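Local coordinates for protein hypoxanthine-guanine phosphoribosyltransferase (Thermus thermophilus, PDB 3ACD) that probably converts hypoxanthine or guanine, with 5-phospho-alpha-D-ribose 1-diphosphate, into IMP or GMP in magnesium-dependent purine salvage, at residues A[161-164]-A[165-169]; A[131-135]-A[136-140]; A[51-54]-A[55-59]. All blocks are in the same frame, centred on the assembly; numbering follows the deposited sequence.

Interaction 1: A[161-164]-A[165-169]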
ATOM      1  N   LEU A 161       8.836  -3.800  -4.579  1.00 14.10           N
ATOM      2  CA  LEU A 161      10.217  -4.057  -4.186  1.00 14.42           C
ATOM      3  C   LEU A 161      11.138  -3.063  -4.879  1.00 13.54           C
ATOM      4  O   LEU A 161      10.987  -2.780  -6.067  1.00 14.43           O
ATOM      5  CB  LEU A 161      10.612  -5.497  -4.532  1.00 13.03           C
ATOM      6  CG  LEU A 161       9.949  -6.604  -3.695  1.00 15.34           C
ATOM      7  CD1 LEU A 161       8.450  -6.619  -3.940  1.00 14.15           C
ATOM      8  CD2 LEU A 161      10.550  -7.958  -4.062  1.00 15.62           C
ATOM      9  N   ASP A 162      12.103  -2.543  -4.130  1.00 14.62           N
ATOM     10  CA  ASP A 162      13.013  -1.541  -4.661  1.00 14.97           C
ATOM     11  C   ASP A 162      14.396  -2.003  -5.081  1.00 17.59           C
ATOM     12  O   ASP A 162      14.851  -3.102  -4.756  1.00 18.28           O
ATOM     13  CB  ASP A 162      13.205  -0.430  -3.631  1.00 16.62           C
ATOM     14  CG  ASP A 162      14.066  -0.877  -2.461  1.00 16.20           C
ATOM     15  OD1 ASP A 162      13.680  -1.846  -1.779  1.00 16.89           O
ATOM     16  OD2 ASP A 162      15.131  -0.269  -2.231  1.00 17.43           O
ATOM     17  N   ARG A 163      15.048  -1.109  -5.810  1.00 18.75           N
ATOM     18  CA  ARG A 163      16.414  -1.267  -6.271  1.00 20.90           C
ATOM     19  C   ARG A 163      16.976   0.102  -5.897  1.00 20.27           C
ATOM     20  O   ARG A 163      16.832   1.070  -6.642  1.00 20.77           O
ATOM     21  CB  ARG A 163      16.458  -1.485  -7.787  1.00 23.39           C
ATOM     22  CG  ARG A 163      17.862  -1.640  -8.335  1.00 24.10           C
ATOM     23  CD  ARG A 163      17.870  -2.157  -9.766  1.00 25.97           C
ATOM     24  NE  ARG A 163      17.099  -1.312 -10.675  1.00 27.61           N
ATOM     25  CZ  ARG A 163      17.258  -1.304 -11.996  1.00 30.35           C
ATOM     26  NH1 ARG A 163      18.165  -2.093 -12.561  1.00 32.12           N
ATOM     27  NH2 ARG A 163      16.513  -0.513 -12.753  1.00 28.40           N
ATOM     28  N   ALA A 164      17.575   0.187  -4.712  1.00 20.03           N
ATOM     29  CA  ALA A 164      18.123   1.447  -4.215  1.00 19.78           C
ATOM     30  C   ALA A 164      17.015   2.504  -4.139  1.00 19.64           C
ATOM     31  O   ALA A 164      17.197   3.645  -4.566  1.00 17.79           O
ATOM     32  CB  ALA A 164      19.257   1.929  -5.118  1.00 21.25           C
ATOM     33  N   GLN A 165      15.867   2.097  -3.599  1.00 17.12           N
ATOM     34  CA  GLN A 165      14.697   2.961  -3.426  1.00 16.55           C
ATOM     35  C   GLN A 165      13.879   3.230  -4.691  1.00 15.96           C
ATOM     36  O   GLN A 165      12.749   3.713  -4.611  1.00 15.45           O
ATOM     37  CB  GLN A 165      15.111   4.292  -2.788  1.00 18.35           C
ATOM     38  CG  GLN A 165      15.629   4.161  -1.359  1.00 20.60           C
ATOM     39  CD  GLN A 165      14.638   3.468  -0.432  1.00 22.39           C
ATOM     40  OE1 GLN A 165      13.422   3.584  -0.598  1.00 21.43           O
ATOM     41  NE2 GLN A 165      15.158   2.756   0.560  1.00 21.68           N
ATOM     42  N   PHE A 166      14.441   2.918  -5.852  1.00 15.51           N
ATOM     43  CA  PHE A 166      13.740   3.123  -7.121  1.00 16.86           C
ATOM     44  C   PHE A 166      13.064   1.836  -7.596  1.00 15.68           C
ATOM     45  O   PHE A 166      13.236   0.771  -7.004  1.00 15.66           O
ATOM     46  CB  PHE A 166      14.726   3.580  -8.209  1.00 16.70           C
ATOM     47  CG  PHE A 166      15.187   5.002  -8.066  1.00 19.96           C
ATOM     48  CD1 PHE A 166      14.472   6.043  -8.650  1.00 21.06           C
ATOM     49  CD2 PHE A 166      16.349   5.302  -7.358  1.00 19.90           C
ATOM     50  CE1 PHE A 166      14.907   7.364  -8.535  1.00 22.73           C
ATOM     51  CE2 PHE A 166      16.793   6.620  -7.237  1.00 22.72           C
ATOM     52  CZ  PHE A 166      16.071   7.654  -7.828  1.00 22.14           C
ATOM     53  N   ASP A 167      12.282   1.965  -8.664  1.00 15.68           N
ATOM     54  CA  ASP A 167      11.590   0.850  -9.304  1.00 15.34           C
ATOM     55  C   ASP A 167      10.481   0.112  -8.553  1.00 14.31           C
ATOM     56  O   ASP A 167      10.056  -0.956  -8.991  1.00 12.77           O
ATOM     57  CB  ASP A 167      12.618  -0.170  -9.806  1.00 16.18           C
ATOM     58  CG  ASP A 167      13.606   0.433 -10.786  1.00 21.25           C
ATOM     59  OD1 ASP A 167      13.161   1.111 -11.734  1.00 20.33           O
ATOM     60  OD2 ASP A 167      14.826   0.225 -10.612  1.00 24.18           O
ATOM     61  N   ARG A 168      10.009   0.659  -7.435  1.00 12.01           N
ATOM     62  CA  ARG A 168       8.921   0.013  -6.706  1.00 12.76           C
ATOM     63  C   ARG A 168       7.644   0.129  -7.543  1.00 13.23           C
ATOM     64  O   ARG A 168       6.711  -0.653  -7.373  1.00 13.21           O
ATOM     65  CB  ARG A 168       8.667   0.700  -5.356  1.00 12.39           C
ATOM     66  CG  ARG A 168       9.782   0.596  -4.315  1.00 14.22           C
ATOM     67  CD  ARG A 168       9.311   1.253  -3.013  1.00 13.32           C
ATOM     68  NE  ARG A 168      10.375   1.428  -2.027  1.00 13.78           N
ATOM     69  CZ  ARG A 168      10.868   0.462  -1.258  1.00 14.15           C
ATOM     70  NH1 ARG A 168      10.397  -0.777  -1.346  1.00 12.42           N
ATOM     71  NH2 ARG A 168      11.837   0.742  -0.394  1.00 13.39           N
ATOM     72  N   ASN A 169       7.615   1.101  -8.454  1.00 12.90           N
ATOM     73  CA  ASN A 169       6.436   1.341  -9.280  1.00 13.28           C
ATOM     74  C   ASN A 169       6.248   0.463 -10.518  1.00 13.76           C
ATOM     75  O   ASN A 169       5.231   0.572 -11.199  1.00 13.92           O
ATOM     76  CB  ASN A 169       6.371   2.829  -9.668  1.00 13.28           C
ATOM     77  CG  ASN A 169       7.606   3.302 -10.423  1.00 14.63           C
ATOM     78  OD1 ASN A 169       8.734   2.945 -10.085  1.00 15.39           O
ATOM     79  ND2 ASN A 169       7.393   4.133 -11.434  1.00 13.51           N
TER
HETATM   80  O   HOH W   1      11.539  -3.026   0.478  1.00 21.39           O
HETATM   81  O   HOH W   2      13.444  -0.973   1.276  1.00 31.67           O
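Arg163 and Phe166 pair their backbones across a type I' beta turn that runs from one to the other, a tight hairpin-like reversal in the loop between strands 156-157 and 174-175. The bond from Arg163 N to Phe166 O is 2.9 Å, and Phe166 N returns one to Arg163 O.

The densely packed part lies where Asp162 and Arg168 run side by side in the same direction. Asp162 CB sits over the centre of the Arg168 guanidinium, 3.4 Å from CZ, and the carboxylate stacks on it with the two planes 27° apart. OD1 of Asp162 is 3.5 Å from Arg168 NH2 but well out of the guanidinium plane, so the attraction is one of charge alone. NH1 of Arg168 bonds to Gly160 O; at the guanidinium's edge, in its plane, lie Gln165 OE1, which takes NH2, and two waters. Each water donates in turn to Asp162 OD1, one of them weakly. With chi1 at 73°, Asp162 CG sits between its own N and carbonyl carbon, and from there OD2 uses its anti lone pair to take Gln165 N at 2.8 Å. Asp162 is a GMP-binding residue in another structure of this protein; no GMP is bound to this chain here.

The more open side has Ala164 exposed at the turn and Arg163 and Asp167 both partly exposed, joined mainly through one oxygen. Here the guanidinium, which also makes a cation-pi contact with Tyr157, meets the carboxylate at 47° between planes. Arg163 grips side-on with two nitrogens, both on one oxygen and from the same face of the carboxylate: NE reaches Asp167 OD2 at 2.7 Å and NH2 at 2.8 Å.

Interaction 2: A[131-135]-A[136-140]. With IMP (inosinic acid), chain B.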
ATOM      1  N   LEU A 131       4.826 -12.758  -1.327  1.00 11.44           N
ATOM      2  CA  LEU A 131       4.762 -12.817  -2.783  1.00 12.98           C
ATOM      3  C   LEU A 131       5.840 -13.740  -3.344  1.00 12.83           C
ATOM      4  O   LEU A 131       5.563 -14.551  -4.225  1.00 12.40           O
ATOM      5  CB  LEU A 131       4.932 -11.425  -3.396  1.00 13.56           C
ATOM      6  CG  LEU A 131       4.835 -11.395  -4.926  1.00 14.10           C
ATOM      7  CD1 LEU A 131       3.412 -11.760  -5.368  1.00 14.76           C
ATOM      8  CD2 LEU A 131       5.205 -10.016  -5.430  1.00 18.56           C
ATOM      9  N   LEU A 132       7.056 -13.628  -2.816  1.00 12.42           N
ATOM     10  CA  LEU A 132       8.178 -14.426  -3.302  1.00 13.04           C
ATOM     11  C   LEU A 132       9.008 -15.073  -2.201  1.00 14.84           C
ATOM     12  O   LEU A 132       8.934 -14.685  -1.035  1.00 14.25           O
ATOM     13  CB  LEU A 132       9.111 -13.545  -4.135  1.00 14.57           C
ATOM     14  CG  LEU A 132       8.513 -12.717  -5.276  1.00 16.57           C
ATOM     15  CD1 LEU A 132       9.525 -11.668  -5.719  1.00 14.58           C
ATOM     16  CD2 LEU A 132       8.126 -13.626  -6.430  1.00 17.26           C
ATOM     17  N   SER A 133       9.810 -16.058  -2.592  1.00 13.48           N
ATOM     18  CA  SER A 133      10.693 -16.747  -1.663  1.00 13.66           C
ATOM     19  C   SER A 133      11.878 -17.328  -2.424  1.00 15.16           C
ATOM     20  O   SER A 133      11.704 -17.932  -3.486  1.00 14.91           O
ATOM     21  CB  SER A 133       9.957 -17.872  -0.933  1.00 13.75           C
ATOM     22  OG  SER A 133      10.840 -18.543  -0.041  1.00 14.08           O
ATOM     23  N   LYS A 134      13.075 -17.125  -1.878  1.00 13.55           N
ATOM     24  CA  LYS A 134      14.322 -17.627  -2.459  1.00 15.68           C
ATOM     25  C   LYS A 134      14.888 -18.629  -1.451  1.00 14.74           C
ATOM     26  O   LYS A 134      15.842 -18.332  -0.728  1.00 14.89           O
ATOM     27  CB  LYS A 134      15.307 -16.469  -2.668  1.00 17.34           C
ATOM     28  CG  LYS A 134      14.816 -15.416  -3.659  1.00 19.55           C
ATOM     29  CD  LYS A 134      15.839 -14.312  -3.910  1.00 19.83           C
ATOM     30  CE  LYS A 134      16.060 -13.447  -2.676  1.00 22.66           C
ATOM     31  NZ  LYS A 134      16.947 -12.284  -2.966  1.00 21.93           N
ATOM     32  N   PRO A 135      14.304 -19.834  -1.399  1.00 15.01           N
ATOM     33  CA  PRO A 135      14.717 -20.896  -0.479  1.00 15.45           C
ATOM     34  C   PRO A 135      16.188 -21.307  -0.473  1.00 16.59           C
ATOM     35  O   PRO A 135      16.685 -21.777   0.550  1.00 17.25           O
ATOM     36  CB  PRO A 135      13.775 -22.049  -0.839  1.00 15.47           C
ATOM     37  CG  PRO A 135      13.495 -21.817  -2.287  1.00 15.51           C
ATOM     38  CD  PRO A 135      13.273 -20.327  -2.332  1.00 16.17           C
ATOM     39  N   SER A 136      16.890 -21.134  -1.588  1.00 16.28           N
ATOM     40  CA  SER A 136      18.299 -21.513  -1.622  1.00 17.70           C
ATOM     41  C   SER A 136      19.122 -20.587  -0.731  1.00 19.08           C
ATOM     42  O   SER A 136      20.277 -20.873  -0.425  1.00 18.59           O
ATOM     43  CB  SER A 136      18.840 -21.486  -3.059  1.00 18.65           C
ATOM     44  OG  SER A 136      18.843 -20.182  -3.612  1.00 18.25           O
ATOM     45  N   ARG A 137      18.508 -19.485  -0.302  1.00 18.43           N
ATOM     46  CA  ARG A 137      19.171 -18.502   0.552  1.00 17.86           C
ATOM     47  C   ARG A 137      18.758 -18.618   2.022  1.00 17.98           C
ATOM     48  O   ARG A 137      19.324 -17.948   2.885  1.00 18.30           O
ATOM     49  CB  ARG A 137      18.842 -17.089   0.055  1.00 16.67           C
ATOM     50  CG  ARG A 137      19.501 -16.711  -1.260  1.00 20.13           C
ATOM     51  CD  ARG A 137      20.801 -15.964  -1.009  1.00 22.58           C
ATOM     52  NE  ARG A 137      20.548 -14.701  -0.318  1.00 24.01           N
ATOM     53  CZ  ARG A 137      21.496 -13.901   0.158  1.00 26.82           C
ATOM     54  NH1 ARG A 137      22.773 -14.229   0.021  1.00 27.05           N
ATOM     55  NH2 ARG A 137      21.165 -12.775   0.779  1.00 25.66           N
ATOM     56  N   ARG A 138      17.786 -19.480   2.298  1.00 17.70           N
ATOM     57  CA  ARG A 138      17.254 -19.661   3.646  1.00 18.88           C
ATOM     58  C   ARG A 138      18.289 -20.051   4.705  1.00 22.57           C
ATOM     59  O   ARG A 138      18.979 -21.066   4.578  1.00 21.87           O
ATOM     60  CB  ARG A 138      16.123 -20.698   3.604  1.00 17.87           C
ATOM     61  CG  ARG A 138      15.111 -20.621   4.746  1.00 18.40           C
ATOM     62  CD  ARG A 138      14.532 -19.211   4.900  1.00 18.05           C
ATOM     63  NE  ARG A 138      14.318 -18.548   3.616  1.00 18.33           N
ATOM     64  CZ  ARG A 138      13.369 -18.869   2.742  1.00 16.39           C
ATOM     65  NH1 ARG A 138      12.515 -19.849   3.005  1.00 16.67           N
ATOM     66  NH2 ARG A 138      13.295 -18.223   1.585  1.00 15.29           N
ATOM     67  N   GLN A 139      18.388 -19.231   5.750  1.00 21.53           N
ATOM     68  CA  GLN A 139      19.321 -19.481   6.847  1.00 24.12           C
ATOM     69  C   GLN A 139      18.567 -19.921   8.098  1.00 23.54           C
ATOM     70  O   GLN A 139      19.126 -20.576   8.978  1.00 24.04           O
ATOM     71  CB  GLN A 139      20.143 -18.228   7.146  1.00 25.41           C
ATOM     72  CG  GLN A 139      20.979 -17.759   5.970  1.00 30.95           C
ATOM     73  CD  GLN A 139      21.946 -16.659   6.346  1.00 35.20           C
ATOM     74  OE1 GLN A 139      21.555 -15.637   6.907  1.00 40.08           O
ATOM     75  NE2 GLN A 139      23.222 -16.861   6.034  1.00 38.25           N
ATOM     76  N   VAL A 140      17.298 -19.542   8.179  1.00 20.92           N
ATOM     77  CA  VAL A 140      16.451 -19.924   9.300  1.00 21.79           C
ATOM     78  C   VAL A 140      15.110 -20.347   8.719  1.00 21.84           C
ATOM     79  O   VAL A 140      14.544 -19.656   7.870  1.00 19.77           O
ATOM     80  CB  VAL A 140      16.257 -18.758  10.301  1.00 22.74           C
ATOM     81  CG1 VAL A 140      15.703 -17.538   9.595  1.00 23.65           C
ATOM     82  CG2 VAL A 140      15.331 -19.193  11.428  1.00 24.88           C
TER
HETATM   83  P   IMP B 552      15.487 -11.645   4.779  1.00 19.55           P
HETATM   84  O1P IMP B 552      16.846 -12.058   4.370  1.00 20.53           O
HETATM   85  O2P IMP B 552      15.498 -11.254   6.334  1.00 19.68           O
HETATM   86  O3P IMP B 552      14.460 -12.861   4.525  1.00 17.37           O
HETATM   87  O5' IMP B 552      15.052 -10.372   3.876  1.00 22.60           O
HETATM   88  C5' IMP B 552      14.204  -9.378   4.448  1.00 23.56           C
HETATM   89  C4' IMP B 552      13.957  -8.229   3.468  1.00 20.89           C
HETATM   90  O4' IMP B 552      15.056  -8.112   2.514  1.00 19.19           O
HETATM   91  C3' IMP B 552      12.737  -8.534   2.568  1.00 20.02           C
HETATM   92  O3' IMP B 552      11.504  -8.244   3.230  1.00 19.20           O
HETATM   93  C2' IMP B 552      12.997  -7.570   1.399  1.00 19.13           C
HETATM   94  O2' IMP B 552      12.509  -6.256   1.690  1.00 23.44           O
HETATM   95  C1' IMP B 552      14.531  -7.569   1.283  1.00 18.72           C
HETATM   96  N9  IMP B 552      14.932  -8.394   0.119  1.00 16.59           N
HETATM   97  C8  IMP B 552      15.467  -9.662   0.134  1.00 17.34           C
HETATM   98  N7  IMP B 552      15.689 -10.071  -1.088  1.00 15.90           N
HETATM   99  C5  IMP B 552      15.309  -9.106  -1.951  1.00 16.21           C
HETATM  100  C6  IMP B 552      15.307  -8.967  -3.377  1.00 16.04           C
HETATM  101  O6  IMP B 552      15.710  -9.869  -4.094  1.00 16.21           O
HETATM  102  N1  IMP B 552      14.830  -7.798  -3.919  1.00 16.33           N
HETATM  103  C2  IMP B 552      14.369  -6.777  -3.117  1.00 15.50           C
HETATM  104  N3  IMP B 552      14.369  -6.890  -1.806  1.00 14.36           N
HETATM  105  C4  IMP B 552      14.820  -8.017  -1.187  1.00 15.93           C
HETATM  106  O   HOH W   3      10.421 -20.861   1.032  1.00 18.56           O
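Ser133 OG is gripped by Arg138 and a water together: Arg138 NH2 donates to it at 3.0 Å along a fairly straight line (162°), and a water 2.6 Å from Ser133 OG accepts from Arg138 NH1. Both the hydroxyl and the water lie at the edge of the guanidinium, close to its plane, while Arg138 NE is held by the backbone O of Asp106; serine, water and Asp106 O together help to fix the group's rotation. Ser133 OG stands anti to its backbone N, chi1 179°, which carries it out to meet the arginine. The Arg138 chain is bent at chi2 and chi3 and folds back over the turn, laying one guanidinium face over Pro135 CA, with 4.0 Å between that atom and CZ.

Beneath this side-chain bridge the backbone makes a short 3-10 turn. Arg137 N bonds to Lys134 O and Arg138 N to Pro135 O, two successive bonds that bend the chain as it leaves strand 132-133.

Lys134 turns its chain to the bound IMP. Its NZ donates to the purine twice, to O6 at 2.9 Å and to N7 at 3.2 Å, and also to Ala154 O. Arg137 NE, 5.1 Å from Lys134 NZ, forms a salt bridge with Asp106, whose carboxylate is a more distant, weak ion partner of the lysine. A lysine reading O6 and N7 of a 6-oxopurine from the end of a short strand is the recognition arrangement of the hypoxanthine-guanine phosphoribosyltransferase active site.

Interaction 3: A[51-54]-A[55-59]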
ATOM      1  N   PHE A  51       1.606  -5.678  -2.951  1.00 10.54           N
ATOM      2  CA  PHE A  51       1.122  -7.047  -2.795  1.00  9.79           C
ATOM      3  C   PHE A  51      -0.070  -6.989  -1.829  1.00 10.74           C
ATOM      4  O   PHE A  51      -1.116  -7.599  -2.064  1.00 10.73           O
ATOM      5  CB  PHE A  51       2.246  -7.917  -2.221  1.00  9.64           C
ATOM      6  CG  PHE A  51       1.824  -9.313  -1.840  1.00 10.60           C
ATOM      7  CD1 PHE A  51       1.022 -10.077  -2.681  1.00 11.14           C
ATOM      8  CD2 PHE A  51       2.293  -9.889  -0.660  1.00  9.34           C
ATOM      9  CE1 PHE A  51       0.695 -11.399  -2.354  1.00 13.03           C
ATOM     10  CE2 PHE A  51       1.972 -11.208  -0.325  1.00 11.68           C
ATOM     11  CZ  PHE A  51       1.171 -11.965  -1.178  1.00 11.79           C
ATOM     12  N   MET A  52       0.095  -6.237  -0.746  1.00  9.29           N
ATOM     13  CA  MET A  52      -0.964  -6.071   0.249  1.00  9.80           C
ATOM     14  C   MET A  52      -2.221  -5.462  -0.384  1.00  9.87           C
ATOM     15  O   MET A  52      -3.332  -5.972  -0.205  1.00 10.01           O
ATOM     16  CB  MET A  52      -0.470  -5.160   1.378  1.00 11.18           C
ATOM     17  CG  MET A  52      -1.510  -4.864   2.451  1.00 11.38           C
ATOM     18  SD  MET A  52      -1.682  -6.172   3.685  1.00 13.36           S
ATOM     19  CE  MET A  52      -2.524  -5.256   5.009  1.00 12.99           C
ATOM     20  N   ALA A  53      -2.046  -4.366  -1.119  1.00  8.66           N
ATOM     21  CA  ALA A  53      -3.173  -3.692  -1.762  1.00 10.84           C
ATOM     22  C   ALA A  53      -3.964  -4.620  -2.681  1.00 11.25           C
ATOM     23  O   ALA A  53      -5.195  -4.609  -2.671  1.00 10.41           O
ATOM     24  CB  ALA A  53      -2.679  -2.475  -2.554  1.00  9.59           C
ATOM     25  N   ASP A  54      -3.265  -5.427  -3.472  1.00 10.27           N
ATOM     26  CA  ASP A  54      -3.950  -6.343  -4.382  1.00 11.59           C
ATOM     27  C   ASP A  54      -4.542  -7.546  -3.652  1.00 11.80           C
ATOM     28  O   ASP A  54      -5.655  -7.977  -3.952  1.00 12.04           O
ATOM     29  CB  ASP A  54      -2.991  -6.831  -5.471  1.00 12.57           C
ATOM     30  CG  ASP A  54      -2.571  -5.725  -6.418  1.00 13.13           C
ATOM     31  OD1 ASP A  54      -3.107  -4.603  -6.301  1.00 14.31           O
ATOM     32  OD2 ASP A  54      -1.706  -5.977  -7.281  1.00 12.07           O
ATOM     33  N   LEU A  55      -3.797  -8.075  -2.687  1.00 10.96           N
ATOM     34  CA  LEU A  55      -4.242  -9.236  -1.923  1.00 12.01           C
ATOM     35  C   LEU A  55      -5.528  -9.001  -1.127  1.00 13.80           C
ATOM     36  O   LEU A  55      -6.456  -9.808  -1.201  1.00 13.20           O
ATOM     37  CB  LEU A  55      -3.134  -9.699  -0.961  1.00 12.18           C
ATOM     38  CG  LEU A  55      -3.453 -10.942  -0.117  1.00 12.18           C
ATOM     39  CD1 LEU A  55      -3.629 -12.143  -1.029  1.00 12.52           C
ATOM     40  CD2 LEU A  55      -2.332 -11.206   0.883  1.00 12.33           C
ATOM     41  N   VAL A  56      -5.599  -7.908  -0.367  1.00 12.40           N
ATOM     42  CA  VAL A  56      -6.793  -7.663   0.432  1.00 12.09           C
ATOM     43  C   VAL A  56      -8.050  -7.507  -0.420  1.00 13.42           C
ATOM     44  O   VAL A  56      -9.136  -7.920  -0.012  1.00 13.15           O
ATOM     45  CB  VAL A  56      -6.628  -6.431   1.370  1.00 13.65           C
ATOM     46  CG1 VAL A  56      -5.458  -6.668   2.322  1.00 10.91           C
ATOM     47  CG2 VAL A  56      -6.428  -5.151   0.564  1.00 13.84           C
ATOM     48  N   ARG A  57      -7.901  -6.940  -1.613  1.00 13.52           N
ATOM     49  CA  ARG A  57      -9.041  -6.763  -2.502  1.00 13.74           C
ATOM     50  C   ARG A  57      -9.513  -8.088  -3.091  1.00 15.18           C
ATOM     51  O   ARG A  57     -10.521  -8.133  -3.800  1.00 13.57           O
ATOM     52  CB  ARG A  57      -8.695  -5.780  -3.621  1.00 14.09           C
ATOM     53  CG  ARG A  57      -8.706  -4.328  -3.157  1.00 14.78           C
ATOM     54  CD  ARG A  57      -8.362  -3.372  -4.281  1.00 12.92           C
ATOM     55  NE  ARG A  57      -6.938  -3.383  -4.609  1.00 12.31           N
ATOM     56  CZ  ARG A  57      -6.381  -2.559  -5.492  1.00 13.77           C
ATOM     57  NH1 ARG A  57      -7.137  -1.671  -6.126  1.00 13.61           N
ATOM     58  NH2 ARG A  57      -5.073  -2.609  -5.732  1.00 11.75           N
ATOM     59  N   ALA A  58      -8.784  -9.162  -2.789  1.00 14.55           N
ATOM     60  CA  ALA A  58      -9.146 -10.496  -3.269  1.00 15.94           C
ATOM     61  C   ALA A  58      -9.559 -11.384  -2.095  1.00 15.01           C
ATOM     62  O   ALA A  58      -9.643 -12.604  -2.224  1.00 14.98           O
ATOM     63  CB  ALA A  58      -7.975 -11.125  -4.018  1.00 16.06           C
ATOM     64  N   ILE A  59      -9.813 -10.764  -0.945  1.00 14.15           N
ATOM     65  CA  ILE A  59     -10.235 -11.499   0.243  1.00 14.20           C
ATOM     66  C   ILE A  59     -11.584 -10.959   0.719  1.00 15.75           C
ATOM     67  O   ILE A  59     -11.646 -10.010   1.505  1.00 14.23           O
ATOM     68  CB  ILE A  59      -9.225 -11.357   1.399  1.00 13.30           C
ATOM     69  CG1 ILE A  59      -7.854 -11.884   0.971  1.00 13.86           C
ATOM     70  CG2 ILE A  59      -9.719 -12.137   2.618  1.00 14.77           C
ATOM     71  CD1 ILE A  59      -6.765 -11.636   1.998  1.00 12.53           C
TER
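Phe51 and Leu55 lie side by side one turn apart on helix 49-56, the helix of the beta-alpha-beta unit that joins strands 40-45 and 64-70. Each carries its CG anti to the backbone N (chi1 172° for Phe51, -178° for Leu55), and from these matching torsions Leu55 CD2 comes over one face of the ring, 4.1 Å from Phe51 CZ. Both side chains meet helix 16-33, Phe51 on Val23 and Leu55 on Leu26.

Around the helix, Met52 and Val56 face the sheet and both touch Leu41 and Met65. The methionine chain leaves the backbone extended and then bends at chi2 (81°), which brings SD to 4.0 Å from Val56 CG1; the two side chains cross at a slant. Below them the regular helical bonds continue, with Leu55 N on Phe51 O and Val56 N on Met52 O, before the backbone passes through a type I turn from Val56 to Ile59.

Arg57 turns back over the last part of the helix. Its chain bends at chi3, setting NE against the carbonyl of Ala53: NE to Ala53 O is 2.9 Å, with the donor above the carbonyl plane. The bond gives this backbone oxygen a side-chain donor. The polar ends of Asp54 and Arg57 also look beyond the helix, for Asp54 OD2 bonds to Tyr159 OH and pairs with Arg57 of the second subunit, while Arg57 NH1 pairs with Asp54 of that subunit. Within the chain the link is a salt bridge with a poorly directed, weak hydrogen bond, Arg57 NH2 to Asp54 OD1 at 2.9 Å.

Overall arrangement
Along the chain interaction 3 comes first, then interaction 2, then interaction 1. Their centres form a wide triangle with sides of about 20 to 22 Å, and interactions 2 and 3 lie on opposite sides of the chain's centre. Even so, Leu131 N packs against Phe51 CE2 at 3.4 Å, and Leu132 CD1 meets Leu161 CD2 at 4.2 Å. Helix 49-56 packs on strands 40-45, 64-70 and 97-102, while interaction 2 starts on the short strand 132-133 and runs on into the loop beyond. Asn169 ND2 hydrogen-bonds to Ile59 O of the second subunit, so interactions 1 and 3 meet across the dimer interface; interaction 2 holds the IMP-binding lysine and touches no other chain.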